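Local coordinates for protein glucuronan lyase A (PDB 2ZZJ) that probably cleaves beta-1,4-linked glucuronan within the chain as a calcium-binding polysaccharide lyase with a beta-jelly-roll fold, at residues A[158-169]-A[180-188]. Residues are numbered along the deposited sequence; the frame is centred on the assembly and turned at random.
Sequences IKWASDNTGYFK and EYNVATTVD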
ATOM      1  N   ILE A 158      11.972  -3.632   5.243  1.00 16.38           N
ATOM      2  CA  ILE A 158      12.430  -3.910   3.901  1.00 17.95           C
ATOM      3  C   ILE A 158      13.800  -3.293   3.702  1.00 18.82           C
ATOM      4  O   ILE A 158      13.958  -2.087   3.910  1.00 18.69           O
ATOM      5  CB  ILE A 158      11.441  -3.412   2.801  1.00 18.00           C
ATOM      6  CG1 ILE A 158      10.049  -4.045   2.996  1.00 19.06           C
ATOM      7  CG2 ILE A 158      11.953  -3.805   1.386  1.00 17.25           C
ATOM      8  CD1 ILE A 158       8.972  -3.518   2.086  1.00 17.20           C
ATOM      9  N   LYS A 159      14.770  -4.096   3.247  1.00 19.89           N
ATOM     10  CA  LYS A 159      16.019  -3.511   2.741  1.00 21.40           C
ATOM     11  C   LYS A 159      15.883  -3.437   1.224  1.00 21.68           C
ATOM     12  O   LYS A 159      15.764  -4.474   0.555  1.00 21.35           O
ATOM     13  CB  LYS A 159      17.221  -4.353   3.142  1.00 22.54           C
ATOM     14  CG  LYS A 159      18.539  -3.870   2.564  1.00 24.61           C
ATOM     15  CD  LYS A 159      19.649  -4.858   2.949  1.00 28.54           C
ATOM     16  CE  LYS A 159      20.979  -4.530   2.252  1.00 31.34           C
ATOM     17  NZ  LYS A 159      21.463  -3.154   2.586  1.00 35.06           N
ATOM     18  N   TRP A 160      15.851  -2.211   0.713  1.00 22.26           N
ATOM     19  CA  TRP A 160      15.613  -1.930  -0.703  1.00 23.18           C
ATOM     20  C   TRP A 160      16.943  -2.101  -1.458  1.00 25.37           C
ATOM     21  O   TRP A 160      17.852  -1.292  -1.295  1.00 25.58           O
ATOM     22  CB  TRP A 160      15.072  -0.518  -0.871  1.00 22.45           C
ATOM     23  CG  TRP A 160      13.737  -0.296  -0.136  1.00 22.34           C
ATOM     24  CD1 TRP A 160      13.530   0.437   1.006  1.00 19.54           C
ATOM     25  CD2 TRP A 160      12.455  -0.835  -0.510  1.00 20.86           C
ATOM     26  NE1 TRP A 160      12.187   0.388   1.370  1.00 18.97           N
ATOM     27  CE2 TRP A 160      11.507  -0.377   0.455  1.00 19.97           C
ATOM     28  CE3 TRP A 160      12.016  -1.674  -1.554  1.00 20.41           C
ATOM     29  CZ2 TRP A 160      10.146  -0.705   0.383  1.00 19.36           C
ATOM     30  CZ3 TRP A 160      10.654  -2.008  -1.629  1.00 20.44           C
ATOM     31  CH2 TRP A 160       9.740  -1.533  -0.665  1.00 19.34           C
ATOM     32  N   ALA A 161      17.026  -3.176  -2.233  1.00 27.31           N
ATOM     33  CA  ALA A 161      18.229  -3.522  -3.008  1.00 29.96           C
ATOM     34  C   ALA A 161      17.834  -4.128  -4.355  1.00 31.87           C
ATOM     35  O   ALA A 161      16.808  -4.818  -4.459  1.00 31.50           O
ATOM     36  CB  ALA A 161      19.097  -4.513  -2.223  1.00 29.82           C
ATOM     37  N   SER A 162      18.645  -3.873  -5.385  1.00 34.61           N
ATOM     38  CA  SER A 162      18.458  -4.550  -6.684  1.00 36.96           C
ATOM     39  C   SER A 162      19.370  -5.769  -6.847  1.00 38.10           C
ATOM     40  O   SER A 162      19.168  -6.563  -7.750  1.00 38.41           O
ATOM     41  CB  SER A 162      18.614  -3.578  -7.842  1.00 37.14           C
ATOM     42  OG  SER A 162      19.890  -2.972  -7.832  1.00 38.91           O
ATOM     43  N   ASP A 163      20.359  -5.885  -5.953  1.00 39.35           N
ATOM     44  CA  ASP A 163      21.126  -7.102  -5.662  1.00 40.45           C
ATOM     45  C   ASP A 163      20.264  -8.175  -5.058  1.00 40.22           C
ATOM     46  O   ASP A 163      19.192  -7.878  -4.544  1.00 40.55           O
ATOM     47  CB  ASP A 163      22.082  -6.804  -4.508  1.00 40.91           C
ATOM     48  CG  ASP A 163      23.279  -6.027  -4.918  1.00 44.16           C
ATOM     49  OD1 ASP A 163      24.339  -6.311  -4.323  1.00 47.47           O
ATOM     50  OD2 ASP A 163      23.174  -5.130  -5.796  1.00 47.52           O
ATOM     51  N   ASN A 164      20.792  -9.393  -5.005  1.00 39.34           N
ATOM     52  CA  ASN A 164      20.279 -10.413  -4.094  1.00 38.63           C
ATOM     53  C   ASN A 164      20.717 -10.178  -2.631  1.00 37.32           C
ATOM     54  O   ASN A 164      20.921 -11.125  -1.882  1.00 37.86           O
ATOM     55  CB  ASN A 164      20.578 -11.854  -4.610  1.00 39.13           C
ATOM     56  CG  ASN A 164      22.044 -12.321  -4.364  1.00 40.86           C
ATOM     57  OD1 ASN A 164      22.938 -11.525  -4.028  1.00 42.18           O
ATOM     58  ND2 ASN A 164      22.274 -13.637  -4.524  1.00 42.04           N
ATOM     59  N   THR A 165      20.856  -8.907  -2.235  1.00 36.33           N
ATOM     60  CA  THR A 165      21.208  -8.526  -0.839  1.00 34.95           C
ATOM     61  C   THR A 165      20.051  -7.851  -0.030  1.00 33.46           C
ATOM     62  O   THR A 165      20.245  -7.464   1.130  1.00 31.70           O
ATOM     63  CB  THR A 165      22.412  -7.578  -0.781  1.00 34.93           C
ATOM     64  OG1 THR A 165      22.061  -6.327  -1.378  1.00 36.78           O
ATOM     65  CG2 THR A 165      23.646  -8.184  -1.492  1.00 35.93           C
ATOM     66  N   GLY A 166      18.885  -7.712  -0.663  1.00 31.71           N
ATOM     67  CA  GLY A 166      17.691  -7.171  -0.004  1.00 28.89           C
ATOM     68  C   GLY A 166      17.004  -8.192   0.878  1.00 27.74           C
ATOM     69  O   GLY A 166      17.363  -9.373   0.913  1.00 26.68           O
ATOM     70  N   TYR A 167      16.016  -7.733   1.640  1.00 25.52           N
ATOM     71  CA  TYR A 167      15.165  -8.651   2.354  1.00 24.15           C
ATOM     72  C   TYR A 167      13.790  -8.008   2.516  1.00 22.43           C
ATOM     73  O   TYR A 167      13.647  -6.798   2.327  1.00 21.57           O
ATOM     74  CB  TYR A 167      15.747  -9.090   3.705  1.00 25.00           C
ATOM     75  CG  TYR A 167      16.266  -8.011   4.617  1.00 27.31           C
ATOM     76  CD1 TYR A 167      15.397  -7.200   5.367  1.00 26.70           C
ATOM     77  CD2 TYR A 167      17.642  -7.856   4.804  1.00 30.36           C
ATOM     78  CE1 TYR A 167      15.893  -6.234   6.227  1.00 29.12           C
ATOM     79  CE2 TYR A 167      18.150  -6.897   5.667  1.00 30.98           C
ATOM     80  CZ  TYR A 167      17.273  -6.092   6.380  1.00 29.91           C
ATOM     81  OH  TYR A 167      17.798  -5.142   7.224  1.00 30.31           O
ATOM     82  N   PHE A 168      12.805  -8.823   2.875  1.00 21.75           N
ATOM     83  CA  PHE A 168      11.400  -8.432   2.757  1.00 20.06           C
ATOM     84  C   PHE A 168      10.648  -9.179   3.845  1.00 20.13           C
ATOM     85  O   PHE A 168      10.463 -10.392   3.794  1.00 19.83           O
ATOM     86  CB  PHE A 168      10.929  -8.769   1.338  1.00 20.90           C
ATOM     87  CG  PHE A 168       9.497  -8.367   1.018  1.00 18.87           C
ATOM     88  CD1 PHE A 168       9.199  -7.072   0.604  1.00 21.12           C
ATOM     89  CD2 PHE A 168       8.488  -9.312   1.037  1.00 19.84           C
ATOM     90  CE1 PHE A 168       7.885  -6.700   0.260  1.00 19.21           C
ATOM     91  CE2 PHE A 168       7.170  -8.948   0.689  1.00 20.95           C
ATOM     92  CZ  PHE A 168       6.879  -7.637   0.325  1.00 19.84           C
ATOM     93  N   LYS A 169      10.280  -8.442   4.894  1.00 19.06           N
ATOM     94  CA  LYS A 169       9.712  -9.024   6.099  1.00 18.39           C
ATOM     95  C   LYS A 169       8.419  -8.291   6.428  1.00 17.51           C
ATOM     96  O   LYS A 169       8.371  -7.076   6.297  1.00 16.90           O
ATOM     97  CB  LYS A 169      10.705  -8.874   7.261  1.00 17.04           C
ATOM     98  CG  LYS A 169      12.062  -9.512   6.940  1.00 18.79           C
ATOM     99  CD  LYS A 169      13.159  -9.177   7.956  1.00 21.59           C
ATOM    100  CE  LYS A 169      12.861  -9.757   9.324  1.00 24.41           C
ATOM    101  NZ  LYS A 169      14.026  -9.492  10.278  1.00 26.91           N
ATOM    102  N   GLU A 180      11.805 -13.167   4.084  1.00 25.28           N
ATOM    103  CA  GLU A 180      12.718 -13.771   3.140  1.00 26.83           C
ATOM    104  C   GLU A 180      13.940 -12.881   2.985  1.00 27.93           C
ATOM    105  O   GLU A 180      13.856 -11.654   3.121  1.00 26.96           O
ATOM    106  CB  GLU A 180      12.025 -14.086   1.812  1.00 27.36           C
ATOM    107  CG  GLU A 180      11.628 -12.894   0.995  1.00 26.14           C
ATOM    108  CD  GLU A 180      10.814 -13.308  -0.220  1.00 26.96           C
ATOM    109  OE1 GLU A 180      11.423 -13.754  -1.210  1.00 27.76           O
ATOM    110  OE2 GLU A 180       9.571 -13.197  -0.193  1.00 24.27           O
ATOM    111  N   TYR A 181      15.092 -13.520   2.740  1.00 29.16           N
ATOM    112  CA  TYR A 181      16.395 -12.848   2.737  1.00 30.49           C
ATOM    113  C   TYR A 181      17.137 -13.009   1.414  1.00 31.04           C
ATOM    114  O   TYR A 181      16.773 -13.849   0.588  1.00 31.58           O
ATOM    115  CB  TYR A 181      17.251 -13.385   3.881  1.00 30.71           C
ATOM    116  CG  TYR A 181      16.670 -13.030   5.217  1.00 31.98           C
ATOM    117  CD1 TYR A 181      16.987 -11.813   5.840  1.00 31.88           C
ATOM    118  CD2 TYR A 181      15.744 -13.873   5.829  1.00 31.87           C
ATOM    119  CE1 TYR A 181      16.416 -11.473   7.075  1.00 31.80           C
ATOM    120  CE2 TYR A 181      15.174 -13.541   7.040  1.00 33.26           C
ATOM    121  CZ  TYR A 181      15.508 -12.338   7.656  1.00 32.54           C
ATOM    122  OH  TYR A 181      14.924 -12.031   8.870  1.00 34.11           O
ATOM    123  N   ASN A 182      18.170 -12.202   1.223  1.00 32.31           N
ATOM    124  CA  ASN A 182      19.010 -12.317   0.030  1.00 33.81           C
ATOM    125  C   ASN A 182      18.165 -12.350  -1.244  1.00 33.66           C
ATOM    126  O   ASN A 182      18.281 -13.277  -2.074  1.00 34.03           O
ATOM    127  CB  ASN A 182      19.908 -13.572   0.118  1.00 34.21           C
ATOM    128  CG  ASN A 182      20.731 -13.612   1.399  1.00 35.80           C
ATOM    129  OD1 ASN A 182      21.398 -12.639   1.754  1.00 37.60           O
ATOM    130  ND2 ASN A 182      20.673 -14.734   2.105  1.00 39.16           N
ATOM    131  N   VAL A 183      17.295 -11.349  -1.370  1.00 33.11           N
ATOM    132  CA  VAL A 183      16.456 -11.169  -2.556  1.00 31.50           C
ATOM    133  C   VAL A 183      16.579  -9.740  -3.026  1.00 31.22           C
ATOM    134  O   VAL A 183      16.883  -8.838  -2.222  1.00 31.33           O
ATOM    135  CB  VAL A 183      14.950 -11.485  -2.294  1.00 31.66           C
ATOM    136  CG1 VAL A 183      14.699 -12.963  -2.264  1.00 31.38           C
ATOM    137  CG2 VAL A 183      14.443 -10.804  -1.001  1.00 30.62           C
ATOM    138  N   ALA A 184      16.363  -9.526  -4.326  1.00 30.10           N
ATOM    139  CA  ALA A 184      16.291  -8.189  -4.891  1.00 29.15           C
ATOM    140  C   ALA A 184      14.859  -7.653  -4.712  1.00 29.07           C
ATOM    141  O   ALA A 184      13.897  -8.251  -5.217  1.00 29.71           O
ATOM    142  CB  ALA A 184      16.644  -8.214  -6.372  1.00 29.34           C
ATOM    143  N   THR A 185      14.729  -6.534  -4.011  1.00 28.48           N
ATOM    144  CA  THR A 185      13.406  -5.989  -3.638  1.00 27.74           C
ATOM    145  C   THR A 185      12.950  -4.713  -4.394  1.00 27.75           C
ATOM    146  O   THR A 185      11.842  -4.194  -4.142  1.00 27.61           O
ATOM    147  CB  THR A 185      13.386  -5.658  -2.147  1.00 27.05           C
ATOM    148  OG1 THR A 185      14.495  -4.793  -1.847  1.00 26.46           O
ATOM    149  CG2 THR A 185      13.420  -6.927  -1.310  1.00 26.52           C
ATOM    150  N   THR A 186      13.806  -4.161  -5.259  1.00 27.31           N
ATOM    151  CA  THR A 186      13.462  -3.010  -6.092  1.00 26.74           C
ATOM    152  C   THR A 186      14.238  -3.076  -7.415  1.00 28.35           C
ATOM    153  O   THR A 186      15.156  -3.895  -7.554  1.00 28.06           O
ATOM    154  CB  THR A 186      13.661  -1.626  -5.375  1.00 26.75           C
ATOM    155  OG1 THR A 186      12.984  -0.574  -6.085  1.00 23.79           O
ATOM    156  CG2 THR A 186      15.149  -1.263  -5.186  1.00 25.93           C
ATOM    157  N   VAL A 187      13.861  -2.222  -8.365  1.00 28.88           N
ATOM    158  CA  VAL A 187      14.551  -2.125  -9.651  1.00 30.64           C
ATOM    159  C   VAL A 187      15.931  -1.472  -9.495  1.00 31.34           C
ATOM    160  O   VAL A 187      16.186  -0.753  -8.526  1.00 30.90           O
ATOM    161  CB  VAL A 187      13.691  -1.386 -10.747  1.00 29.58           C
ATOM    162  CG1 VAL A 187      12.455  -2.221 -11.117  1.00 31.03           C
ATOM    163  CG2 VAL A 187      13.277  -0.005 -10.318  1.00 30.89           C
ATOM    164  N   ASP A 188      16.821  -1.731 -10.453  1.00 32.59           N
ATOM    165  CA  ASP A 188      18.201  -1.263 -10.341  1.00 33.94           C
ATOM    166  C   ASP A 188      18.430   0.204 -10.756  1.00 33.86           C
ATOM    167  O   ASP A 188      19.298   0.481 -11.588  1.00 34.05           O
ATOM    168  CB  ASP A 188      19.181  -2.231 -11.055  1.00 34.40           C
ATOM    169  CG  ASP A 188      18.941  -2.334 -12.570  1.00 36.83           C
ATOM    170  OD1 ASP A 188      17.906  -1.827 -13.057  1.00 37.03           O
ATOM    171  OD2 ASP A 188      19.813  -2.918 -13.278  1.00 37.87           O
TER
HETATM  172  O   HOH W   1      16.591  -5.741  -9.430  1.00 37.59           O
HETATM  173  O   HOH W   2      19.512  -9.997   2.836  1.00 41.51           O
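Thr-185 O sits at the edge of the Trp-160 indole, in plane, 3.5 Å from CZ3, while Ile-158 CG2 lies over the centre of one face. Across the sheet, the Tyr-167 ring carries Lys-159 CB over one face, with a water in plane at its edge, and meets the Tyr-181 ring obliquely, planes at 49°, with Tyr-181 CD1 3.7 Å from Tyr-167 CB. This is the edge of one antiparallel sheet of the beta-jelly roll: strands 152-160, 166-172 and 175-183 run as a meander, and the chain after 183 folds back over the loop joining the first two.

Thr-185 locks that return. With chi1 at 54°, its OG1 lies between backbone N and carbonyl carbon, where it donates to Lys-159 O at 2.7 Å and accepts Ala-161 N at 3.0 Å, the N-H nearly straight at 162°. With an alanine here, Ala-161 N would probably lose its acceptor and Lys-159 O its hydroxyl donor, opening a gap beside Tyr-167 O where CG2 sat. Ala-161 O takes two donors, Thr-185 N nearly head-on and Thr-186 N from above the carbonyl plane.

In the hairpin, Phe-168 and Glu-180 form a hydrogen-bonded pair, bonded both ways. Glu-180 OE2 forms a salt bridge with Arg-140 and OE1 a hydrogen bond with Tyr-123, both on the other sheet, while OE2 also bonds His-178 of its own strand. On the face of the tyrosine rings, Lys-169 NZ, held by Gln-157, gives a weak bond of 3.0 Å to Tyr-181 OH, a hydroxyl also bonded to Glu-179 OE2.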